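Local coordinates for protein hydrolase, isochorismatase family (Pseudomonas putida, PDB 4L07) that probably hydrolyses the amide of maleamate to maleate and ammonia, as a maleamate amidase of the isochorismatase family, at residues 1-4 with 5-9; 29-32 with 33-37; 94-97 with 98-101; 185-189 with 190-194. All coordinates share one frame; numbering follows the deposited sequence.

Contact 1. Residues 1-4 with 5-9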
loop_
_atom_site.group_PDB
_atom_site.type_symbol
_atom_site.label_atom_id
_atom_site.label_comp_id
_atom_site.label_asym_id
_atom_site.label_seq_id
_atom_site.Cartn_x
_atom_site.Cartn_y
_atom_site.Cartn_z
ATOM N N MET A 1 17.093 -27.828 22.711
ATOM C CA MET A 1 16.421 -26.602 23.234
ATOM C C MET A 1 14.909 -26.728 23.203
ATOM O O MET A 1 14.343 -27.234 22.234
ATOM C CB MET A 1 16.823 -25.375 22.419
ATOM C CG MET A 1 18.138 -24.736 22.827
ATOM S SD MET A 1 18.493 -23.310 21.782
ATOM C CE MET A 1 18.810 -24.111 20.210
ATOM N N SER A 2 14.264 -26.254 24.266
ATOM C CA SER A 2 12.806 -26.160 24.320
ATOM C C SER A 2 12.337 -25.044 23.390
ATOM O O SER A 2 13.135 -24.194 22.982
ATOM C CB SER A 2 12.348 -25.853 25.745
ATOM O OG SER A 2 12.700 -24.524 26.109
ATOM N N GLN A 3 11.051 -25.043 23.060
ATOM C CA GLN A 3 10.487 -23.976 22.219
ATOM C C GLN A 3 10.760 -22.586 22.808
ATOM O O GLN A 3 11.152 -21.658 22.090
ATOM C CB GLN A 3 8.992 -24.195 22.017
ATOM C CG GLN A 3 8.320 -23.124 21.167
ATOM C CD GLN A 3 6.879 -23.457 20.860
ATOM O OE1 GLN A 3 6.462 -24.611 20.969
ATOM N NE2 GLN A 3 6.102 -22.445 20.481
ATOM N N LYS A 4 10.562 -22.454 24.120
ATOM C CA LYS A 4 10.859 -21.202 24.823
ATOM C C LYS A 4 12.314 -20.762 24.610
ATOM O O LYS A 4 12.580 -19.591 24.335
ATOM C CB LYS A 4 10.541 -21.333 26.317
ATOM C CG LYS A 4 11.000 -20.156 27.165
ATOM C CD LYS A 4 10.714 -20.401 28.643
ATOM C CE LYS A 4 11.880 -19.960 29.517
ATOM N NZ LYS A 4 13.075 -20.847 29.362
ATOM N N GLU A 5 13.247 -21.707 24.729
ATOM C CA GLU A 5 14.663 -21.415 24.516
ATOM C C GLU A 5 14.957 -21.026 23.068
ATOM O O GLU A 5 15.757 -20.119 22.814
ATOM C CB GLU A 5 15.539 -22.596 24.962
ATOM C CG GLU A 5 15.586 -22.751 26.478
ATOM C CD GLU A 5 16.072 -24.113 26.958
ATOM O OE1 GLU A 5 16.082 -25.092 26.174
ATOM O OE2 GLU A 5 16.430 -24.203 28.152
ATOM N N VAL A 6 14.298 -21.704 22.127
ATOM C CA VAL A 6 14.469 -21.398 20.697
ATOM C C VAL A 6 14.021 -19.966 20.395
ATOM O O VAL A 6 14.748 -19.202 19.760
ATOM C CB VAL A 6 13.702 -22.392 19.793
ATOM C CG1 VAL A 6 13.657 -21.897 18.346
ATOM C CG2 VAL A 6 14.326 -23.779 19.860
ATOM N N TYR A 7 12.820 -19.613 20.844
ATOM C CA TYR A 7 12.278 -18.269 20.600
ATOM C C TYR A 7 13.104 -17.179 21.295
ATOM O O TYR A 7 13.376 -16.124 20.710
ATOM C CB TYR A 7 10.797 -18.210 20.995
ATOM C CG TYR A 7 9.856 -18.641 19.888
ATOM C CD1 TYR A 7 9.060 -17.707 19.218
ATOM C CD2 TYR A 7 9.758 -19.983 19.510
ATOM C CE1 TYR A 7 8.200 -18.100 18.201
ATOM C CE2 TYR A 7 8.904 -20.387 18.495
ATOM C CZ TYR A 7 8.127 -19.440 17.845
ATOM O OH TYR A 7 7.281 -19.846 16.843
ATOM N N ASP A 8 13.543 -17.454 22.523
ATOM C CA ASP A 8 14.412 -16.521 23.245
ATOM C C ASP A 8 15.731 -16.267 22.503
ATOM O O ASP A 8 16.120 -15.121 22.303
ATOM C CB ASP A 8 14.680 -17.007 24.673
ATOM C CG ASP A 8 15.525 -16.026 25.472
ATOM O OD1 ASP A 8 15.156 -14.832 25.544
ATOM O OD2 ASP A 8 16.563 -16.447 26.025
ATOM N N ALA A 9 16.407 -17.335 22.084
ATOM C CA ALA A 9 17.672 -17.185 21.366
ATOM C C ALA A 9 17.491 -16.484 20.016
ATOM O O ALA A 9 18.405 -15.801 19.551
ATOM C CB ALA A 9 18.352 -18.535 21.180
#
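The side chain of E5 doubles back on S2, three residues earlier, and meets it from CB to OE1. E5 CB rests beside S2 O and S2 OG, CG lies 3.4 Å from S2 OG, and CD passes the same hydroxyl oxygen. At the tip, E5 OE1 accepts from S2 N at 2.9 Å; the bond is fairly straight (163°) and meets the oxygen on its anti side, somewhat out of the carboxylate plane. M1 CA stands 3.3 Å from this same E5 OE1. With chi1 at -72° E5 CG stays beside its own backbone N, which turns the chain back over the helix start. The exchange is reciprocal, since E5 N donates to S2 OG at 3.2 Å. The two bonds form a capping box, with S2 as the N-cap of helix 3-9, and they take up the amide hydrogens of S2 and E5 at the helix start. Beyond the box the helical bonds take over, V6 N to S2 O and Y7 N to Q3 O (each 2.9 Å), then D8 N to K4 O. V6 CG2 meets M1 CB at 3.9 Å, a small apolar touch at the chain terminus. On another flank Q3 CG lies alongside Y7 CD2 at 3.8 Å, the two side chains pointing the same way. Y7 is buried, meeting Y184 edge-to-face and packing on P178 of the second subunit. Replacing Y7 by an alanine is likely to leave the Q3 chain without the ring it lies along and to open a gap beside Y184. Q3 and V6 pack on A175 and R174 of that subunit.

Contact 2. Residues 29-32 with 33-37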
loop_
_atom_site.group_PDB
_atom_site.type_symbol
_atom_site.label_atom_id
_atom_site.label_comp_id
_atom_site.label_asym_id
_atom_site.label_seq_id
_atom_site.Cartn_x
_atom_site.Cartn_y
_atom_site.Cartn_z
ATOM N N PHE A 29 -16.014 -5.098 15.307
ATOM C CA PHE A 29 -17.101 -5.369 16.254
ATOM C C PHE A 29 -18.429 -4.912 15.624
ATOM O O PHE A 29 -19.153 -4.084 16.184
ATOM C CB PHE A 29 -16.868 -4.699 17.621
ATOM C CG PHE A 29 -16.040 -5.517 18.596
ATOM C CD1 PHE A 29 -15.996 -6.912 18.526
ATOM C CD2 PHE A 29 -15.342 -4.883 19.620
ATOM C CE1 PHE A 29 -15.242 -7.646 19.440
ATOM C CE2 PHE A 29 -14.586 -5.610 20.536
ATOM C CZ PHE A 29 -14.537 -6.996 20.443
ATOM N N SER A 30 -18.716 -5.444 14.440
ATOM C CA SER A 30 -19.993 -5.239 13.754
ATOM C C SER A 30 -20.930 -6.381 14.129
ATOM O O SER A 30 -20.475 -7.427 14.597
ATOM C CB SER A 30 -19.786 -5.190 12.239
ATOM O OG SER A 30 -19.332 -6.438 11.745
ATOM N N TYR A 31 -22.232 -6.190 13.928
ATOM C CA TYR A 31 -23.206 -7.232 14.275
ATOM C C TYR A 31 -22.931 -8.566 13.571
ATOM O O TYR A 31 -23.175 -9.627 14.132
ATOM C CB TYR A 31 -24.639 -6.761 14.008
ATOM C CG TYR A 31 -25.094 -5.680 14.964
ATOM C CD1 TYR A 31 -25.260 -5.948 16.328
ATOM C CD2 TYR A 31 -25.352 -4.387 14.512
ATOM C CE1 TYR A 31 -25.675 -4.957 17.207
ATOM C CE2 TYR A 31 -25.760 -3.391 15.385
ATOM C CZ TYR A 31 -25.925 -3.684 16.729
ATOM O OH TYR A 31 -26.334 -2.694 17.591
ATOM N N GLY A 32 -22.414 -8.502 12.347
ATOM C CA GLY A 32 -22.046 -9.703 11.595
ATOM C C GLY A 32 -21.061 -10.595 12.334
ATOM O O GLY A 32 -21.053 -11.812 12.141
ATOM N N PHE A 33 -20.246 -9.982 13.189
ATOM C CA PHE A 33 -19.246 -10.697 13.968
ATOM C C PHE A 33 -19.606 -10.848 15.452
ATOM O O PHE A 33 -18.964 -11.620 16.149
ATOM C CB PHE A 33 -17.870 -10.038 13.810
ATOM C CG PHE A 33 -17.337 -10.104 12.405
ATOM C CD1 PHE A 33 -16.756 -11.273 11.923
ATOM C CD2 PHE A 33 -17.436 -9.007 11.552
ATOM C CE1 PHE A 33 -16.279 -11.346 10.622
ATOM C CE2 PHE A 33 -16.961 -9.075 10.248
ATOM C CZ PHE A 33 -16.384 -10.247 9.783
ATOM N N THR A 34 -20.630 -10.131 15.924
ATOM C CA THR A 34 -20.946 -10.098 17.366
ATOM C C THR A 34 -22.360 -10.559 17.731
ATOM O O THR A 34 -22.642 -10.793 18.913
ATOM C CB THR A 34 -20.760 -8.690 17.964
ATOM O OG1 THR A 34 -21.687 -7.790 17.343
ATOM C CG2 THR A 34 -19.334 -8.183 17.741
ATOM N N ASP A 35 -23.254 -10.641 16.746
ATOM C CA ASP A 35 -24.636 -11.084 16.996
ATOM C C ASP A 35 -24.843 -12.522 16.526
ATOM O O ASP A 35 -24.871 -12.795 15.326
ATOM C CB ASP A 35 -25.634 -10.131 16.318
ATOM C CG ASP A 35 -27.091 -10.465 16.629
ATOM O OD1 ASP A 35 -27.390 -11.621 17.000
ATOM O OD2 ASP A 35 -27.937 -9.553 16.481
ATOM N N LEU A 36 -25.025 -13.439 17.477
ATOM C CA LEU A 36 -25.034 -14.877 17.177
ATOM C C LEU A 36 -26.126 -15.375 16.217
ATOM O O LEU A 36 -26.126 -16.546 15.832
ATOM C CB LEU A 36 -25.015 -15.703 18.474
ATOM C CG LEU A 36 -23.711 -15.640 19.286
ATOM C CD1 LEU A 36 -23.920 -16.156 20.701
ATOM C CD2 LEU A 36 -22.574 -16.396 18.606
ATOM N N GLN A 37 -27.042 -14.492 15.820
ATOM C CA GLN A 37 -28.040 -14.843 14.812
ATOM C C GLN A 37 -27.394 -15.012 13.436
ATOM O O GLN A 37 -27.944 -15.680 12.561
ATOM C CB GLN A 37 -29.171 -13.809 14.755
ATOM C CG GLN A 37 -28.778 -12.454 14.189
ATOM C CD GLN A 37 -29.979 -11.585 13.893
ATOM O OE1 GLN A 37 -30.784 -11.898 13.016
ATOM N NE2 GLN A 37 -30.099 -10.480 14.612
#
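The F33 ring presents its edge to S30: S30 OG lies near the ring plane, 3.2 Å from F33 CD2. D35 CB likewise approaches the edge of the Y31 ring, the carboxylate plane of D35 turned 69° from that ring. T34 CG2 comes up to F29 CD1 at 3.7 Å, the two side chains crossing at about a right angle. The backbone between them is the single turn of helix 31-34, with S30 at its N-cap position. S30 O accepts from F33 N at 2.9 Å, the donor standing well above the carbonyl plane. T34 OG1, set between its backbone N and carbonyl carbon (chi1 63°), lies 3.0 Å from S30 O, while its hydrogen bond is with D102. Y31 O takes D35 N at 2.8 Å and, weakly, T34 N. D35 OD1 then accepts from Q37 N at 3.1 Å, an Asx turn, while Q37 NE2 donates to D35 OD2. D35 OD2 also forms a salt bridge with R97. An alanine in place of D35 is likely to leave R97 without its carboxylate mate and Q37 N without its turn acceptor. In this part of the chain, which follows strand 22-27, F29 packs against helix 45-60, and S30 and F33 pack against strand 65-70.

Contact 3. Residues 94-97 with 98-101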
loop_
_atom_site.group_PDB
_atom_site.type_symbol
_atom_site.label_atom_id
_atom_site.label_comp_id
_atom_site.label_asym_id
_atom_site.label_seq_id
_atom_site.Cartn_x
_atom_site.Cartn_y
_atom_site.Cartn_z
ATOM N N TYR A 94 -23.213 -3.567 2.170
ATOM C CA TYR A 94 -23.578 -2.189 2.525
ATOM C C TYR A 94 -25.092 -2.122 2.715
ATOM O O TYR A 94 -25.838 -2.791 1.996
ATOM C CB TYR A 94 -23.181 -1.192 1.428
ATOM C CG TYR A 94 -21.715 -0.825 1.342
ATOM C CD1 TYR A 94 -20.842 -1.579 0.571
ATOM C CD2 TYR A 94 -21.203 0.298 2.000
ATOM C CE1 TYR A 94 -19.499 -1.247 0.465
ATOM C CE2 TYR A 94 -19.853 0.638 1.902
ATOM C CZ TYR A 94 -19.006 -0.140 1.126
ATOM O OH TYR A 94 -17.660 0.173 0.993
ATOM N N GLY A 95 -25.534 -1.331 3.688
ATOM C CA GLY A 95 -26.963 -1.165 3.952
ATOM C C GLY A 95 -27.606 -2.275 4.769
ATOM O O GLY A 95 -28.795 -2.193 5.097
ATOM N N SER A 96 -26.841 -3.318 5.094
ATOM C CA SER A 96 -27.351 -4.393 5.952
ATOM C C SER A 96 -26.996 -4.144 7.418
ATOM O O SER A 96 -26.076 -3.386 7.729
ATOM C CB SER A 96 -26.840 -5.768 5.495
ATOM O OG SER A 96 -25.485 -5.975 5.876
ATOM N N ARG A 97 -27.727 -4.795 8.321
ATOM C CA ARG A 97 -27.428 -4.709 9.747
ATOM C C ARG A 97 -26.063 -5.324 10.082
ATOM O O ARG A 97 -25.415 -4.904 11.037
ATOM C CB ARG A 97 -28.534 -5.382 10.572
ATOM C CG ARG A 97 -28.447 -5.113 12.069
ATOM C CD ARG A 97 -29.645 -5.681 12.815
ATOM N NE ARG A 97 -29.495 -5.535 14.262
ATOM C CZ ARG A 97 -28.934 -6.442 15.059
ATOM N NH1 ARG A 97 -28.843 -6.221 16.366
ATOM N NH2 ARG A 97 -28.462 -7.572 14.554
ATOM N N LEU A 98 -25.631 -6.295 9.277
ATOM C CA LEU A 98 -24.398 -7.055 9.539
ATOM C C LEU A 98 -23.170 -6.146 9.619
ATOM O O LEU A 98 -22.236 -6.420 10.373
ATOM C CB LEU A 98 -24.161 -8.118 8.451
ATOM C CG LEU A 98 -25.058 -9.309 8.042
ATOM C CD1 LEU A 98 -24.554 -10.654 8.562
ATOM C CD2 LEU A 98 -26.549 -9.104 8.292
ATOM N N VAL A 99 -23.188 -5.059 8.845
ATOM C CA VAL A 99 -22.033 -4.174 8.704
ATOM C C VAL A 99 -22.011 -3.042 9.738
ATOM O O VAL A 99 -21.004 -2.342 9.888
ATOM C CB VAL A 99 -21.967 -3.624 7.262
ATOM C CG1 VAL A 99 -20.906 -2.543 7.126
ATOM C CG2 VAL A 99 -21.709 -4.768 6.288
ATOM N N GLU A 100 -23.122 -2.875 10.456
ATOM C CA GLU A 100 -23.238 -1.834 11.474
ATOM C C GLU A 100 -22.441 -2.193 12.716
ATOM O O GLU A 100 -22.432 -3.356 13.137
ATOM C CB GLU A 100 -24.712 -1.620 11.846
ATOM C CG GLU A 100 -25.543 -0.981 10.744
ATOM C CD GLU A 100 -25.211 0.488 10.541
ATOM O OE1 GLU A 100 -25.021 0.894 9.375
ATOM O OE2 GLU A 100 -25.128 1.238 11.542
ATOM N N ILE A 101 -21.791 -1.191 13.301
ATOM C CA ILE A 101 -20.995 -1.374 14.510
ATOM C C ILE A 101 -21.947 -1.677 15.662
ATOM O O ILE A 101 -22.957 -0.994 15.830
ATOM C CB ILE A 101 -20.120 -0.133 14.818
ATOM C CG1 ILE A 101 -19.180 0.191 13.635
ATOM C CG2 ILE A 101 -19.320 -0.316 16.105
ATOM C CD1 ILE A 101 -18.272 -0.952 13.205
HETATM O O HOH W 1 -25.638 -0.678 6.994
#
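A water joins S96 to E100, donating to S96 O at 2.8 Å and to E100 OE1 at 2.9 Å. The backbone between them makes a tight turn, closed by E100 N donating to R97 O at 3.1 Å. That donor stands above the carbonyl plane of R97, 61° out of it. With L98 and V99 in the two middle positions, the backbone angles are those of a type I beta turn. The bend of E100 at chi2 (-72°) swings its carboxylate back towards the turn, so that E100 OE1 reaches the water while E100 CG passes 3.9 Å from S96 O. The hydroxyl of S96 turns to other partners: S96 OG lies 3.6 Å from L98 CB and 4.0 Å from V99 CG2, a polar tip set against two apolar chains. Its hydrogen bond is to L93 O, which ties the turn to the residue just ahead of the segment. R97 runs the other way, its chain extended from CG to NE with CG anti to the backbone N (chi1 -169°), and carries its guanidinium away from the turn to D35 and the hydroxyl of Y38; it also makes a cation-pi contact with Y31. The segment belongs to the long loop between helix 82-85 and strand 112-116; L98 and E100 bond through their backbones to G32 and Y31 of helix 31-34, and I101 packs on F67 and T69 of strand 65-70.

Contact 4. Residues 185-189 with 190-194. With SO4 (sulfate ion), chain E.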
loop_
_atom_site.group_PDB
_atom_site.type_symbol
_atom_site.label_atom_id
_atom_site.label_comp_id
_atom_site.label_asym_id
_atom_site.label_seq_id
_atom_site.Cartn_x
_atom_site.Cartn_y
_atom_site.Cartn_z
ATOM N N ASP A 185 1.791 -15.851 18.902
ATOM C CA ASP A 185 2.574 -15.264 17.811
ATOM C C ASP A 185 2.751 -13.758 17.973
ATOM O O ASP A 185 3.831 -13.225 17.706
ATOM C CB ASP A 185 1.939 -15.557 16.450
ATOM C CG ASP A 185 2.065 -17.017 16.026
ATOM O OD1 ASP A 185 2.804 -17.820 16.659
ATOM O OD2 ASP A 185 1.409 -17.356 15.026
ATOM N N ILE A 186 1.679 -13.075 18.379
ATOM C CA ILE A 186 1.731 -11.633 18.611
ATOM C C ILE A 186 2.743 -11.293 19.714
ATOM O O ILE A 186 3.653 -10.499 19.490
ATOM C CB ILE A 186 0.333 -11.039 18.908
ATOM C CG1 ILE A 186 -0.537 -11.096 17.645
ATOM C CG2 ILE A 186 0.452 -9.603 19.407
ATOM C CD1 ILE A 186 -2.030 -10.976 17.913
ATOM N N GLN A 187 2.604 -11.925 20.879
ATOM C CA GLN A 187 3.520 -11.695 22.007
ATOM C C GLN A 187 4.992 -11.931 21.631
ATOM O O GLN A 187 5.879 -11.192 22.062
ATOM C CB GLN A 187 3.118 -12.557 23.213
ATOM C CG GLN A 187 3.999 -12.389 24.455
ATOM C CD GLN A 187 4.080 -10.957 24.961
ATOM O OE1 GLN A 187 3.102 -10.210 24.925
ATOM N NE2 GLN A 187 5.259 -10.573 25.457
ATOM N N GLN A 188 5.236 -12.945 20.807
ATOM C CA GLN A 188 6.595 -13.258 20.391
ATOM C C GLN A 188 7.145 -12.269 19.366
ATOM O O GLN A 188 8.289 -11.819 19.493
ATOM C CB GLN A 188 6.682 -14.692 19.847
ATOM C CG GLN A 188 6.470 -15.772 20.908
ATOM C CD GLN A 188 7.400 -15.615 22.104
ATOM O OE1 GLN A 188 6.977 -15.747 23.254
ATOM N NE2 GLN A 188 8.664 -15.312 21.841
ATOM N N LYS A 189 6.323 -11.907 18.380
ATOM C CA LYS A 189 6.840 -11.259 17.165
ATOM C C LYS A 189 6.353 -9.846 16.868
ATOM O O LYS A 189 7.044 -9.091 16.176
ATOM C CB LYS A 189 6.558 -12.131 15.935
ATOM C CG LYS A 189 7.084 -13.555 16.042
ATOM C CD LYS A 189 6.931 -14.296 14.720
ATOM C CE LYS A 189 7.368 -15.751 14.853
ATOM N NZ LYS A 189 7.106 -16.528 13.609
ATOM N N TYR A 190 5.169 -9.487 17.358
ATOM C CA TYR A 190 4.475 -8.306 16.817
ATOM C C TYR A 190 4.067 -7.226 17.808
ATOM O O TYR A 190 4.095 -6.048 17.473
ATOM C CB TYR A 190 3.263 -8.730 15.976
ATOM C CG TYR A 190 3.596 -9.750 14.908
ATOM C CD1 TYR A 190 4.542 -9.476 13.915
ATOM C CD2 TYR A 190 2.982 -11.000 14.909
ATOM C CE1 TYR A 190 4.854 -10.422 12.944
ATOM C CE2 TYR A 190 3.287 -11.946 13.944
ATOM C CZ TYR A 190 4.220 -11.655 12.967
ATOM O OH TYR A 190 4.523 -12.606 12.013
ATOM N N GLY A 191 3.675 -7.609 19.017
ATOM C CA GLY A 191 3.221 -6.614 19.984
ATOM C C GLY A 191 3.206 -7.170 21.388
ATOM O O GLY A 191 3.583 -8.317 21.599
ATOM N N ASP A 192 2.793 -6.347 22.349
ATOM C CA ASP A 192 2.626 -6.816 23.721
ATOM C C ASP A 192 1.179 -7.191 24.017
ATOM O O ASP A 192 0.276 -6.351 23.921
ATOM C CB ASP A 192 3.141 -5.775 24.727
ATOM C CG ASP A 192 4.622 -5.956 25.059
ATOM O OD1 ASP A 192 5.234 -6.934 24.575
ATOM O OD2 ASP A 192 5.180 -5.121 25.808
ATOM N N VAL A 193 0.976 -8.458 24.373
ATOM C CA VAL A 193 -0.316 -8.957 24.827
ATOM C C VAL A 193 -0.451 -8.644 26.312
ATOM O O VAL A 193 0.429 -8.971 27.116
ATOM C CB VAL A 193 -0.478 -10.474 24.564
ATOM C CG1 VAL A 193 -1.830 -10.981 25.053
ATOM C CG2 VAL A 193 -0.302 -10.779 23.083
ATOM N N THR A 194 -1.566 -8.034 26.667
ATOM C CA THR A 194 -1.803 -7.556 28.015
ATOM C C THR A 194 -3.302 -7.610 28.295
ATOM O O THR A 194 -3.964 -8.464 27.756
ATOM C CB THR A 194 -1.167 -6.176 28.261
ATOM O OG1 THR A 194 -1.350 -5.792 29.627
ATOM C CG2 THR A 194 -1.736 -5.126 27.325
HETATM S S SO4 E . 9.668 -15.239 10.757
HETATM O O1 SO4 E . 8.930 -15.961 9.700
HETATM O O2 SO4 E . 8.750 -14.879 11.855
HETATM O O3 SO4 E . 10.748 -16.103 11.290
HETATM O O4 SO4 E . 10.294 -14.032 10.175
HETATM O O HOH W 2 6.407 -8.094 26.763
#
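I186 O accepts two amides at the C-terminal end of segment 185-189, Y190 N at 2.8 Å and G191 N at 2.9 Å, the second from well above its carbonyl plane; the chain then turns so that strand 192-194 runs at 133° to the last helical turn. Q187 reaches across this turn. Its CG is anti to the backbone N and the chain bends at chi2 (57°), which carries Q187 OE1 to V193 N at 2.8 Å, the donor nearly in line with the side-chain C=O. D192 and T194 pair through their backbones with strand 163-172, at the edge of the sheet within this chain, so the glutamine takes up the intervening V193 amide. A water bridges Q187 NE2 and D192 OD1, whose amide and carboxylate planes are only 15° apart; D192 OD1 also forms a salt bridge with K85 of the second subunit. The contact is the helix-to-strand turn of a beta-alpha-beta unit, strand 163-172, helix 176-189 and strand 192-194. Inside that unit I186 CG2 meets V193 CG2 at 3.9 Å, the side chains crossing at about a right angle. K189 CB stands over the centre of the Y190 ring, 3.6 Å from its centroid, in a CH-pi contact, and the lysine chain then runs on beside the tyrosine, fully extended. Its end, K189 NZ, donates at 2.9 Å to O2 of a sulfate, probably from the crystallisation liquor. T145, C149 and R174 of the second subunit bind the same ion, so two chains hold it. Y190 itself packs on V154 and V155 of helix 146-159.

From the N terminus, contact 1 starts helix 3-9 at the chain's edge, contact 2 forms the short helix after strand 22-27, contact 3 a turn in the loop before strand 112-116, and contact 4 the exit from helix 176-189 into the last strand of the sheet. All four are local, between adjoining segments, and follow in series; none nests in or crosses another. Contacts 2 and 3 meet through the D35-R97 salt bridge and a probable hydrogen bond from G32 N to L98 O, tying helix 31-34 to the loop before strand 112-116. Contacts 1 and 4 touch through Y7 and Q188, joining helix 3-9 to the end of helix 176-189, and both border the second subunit.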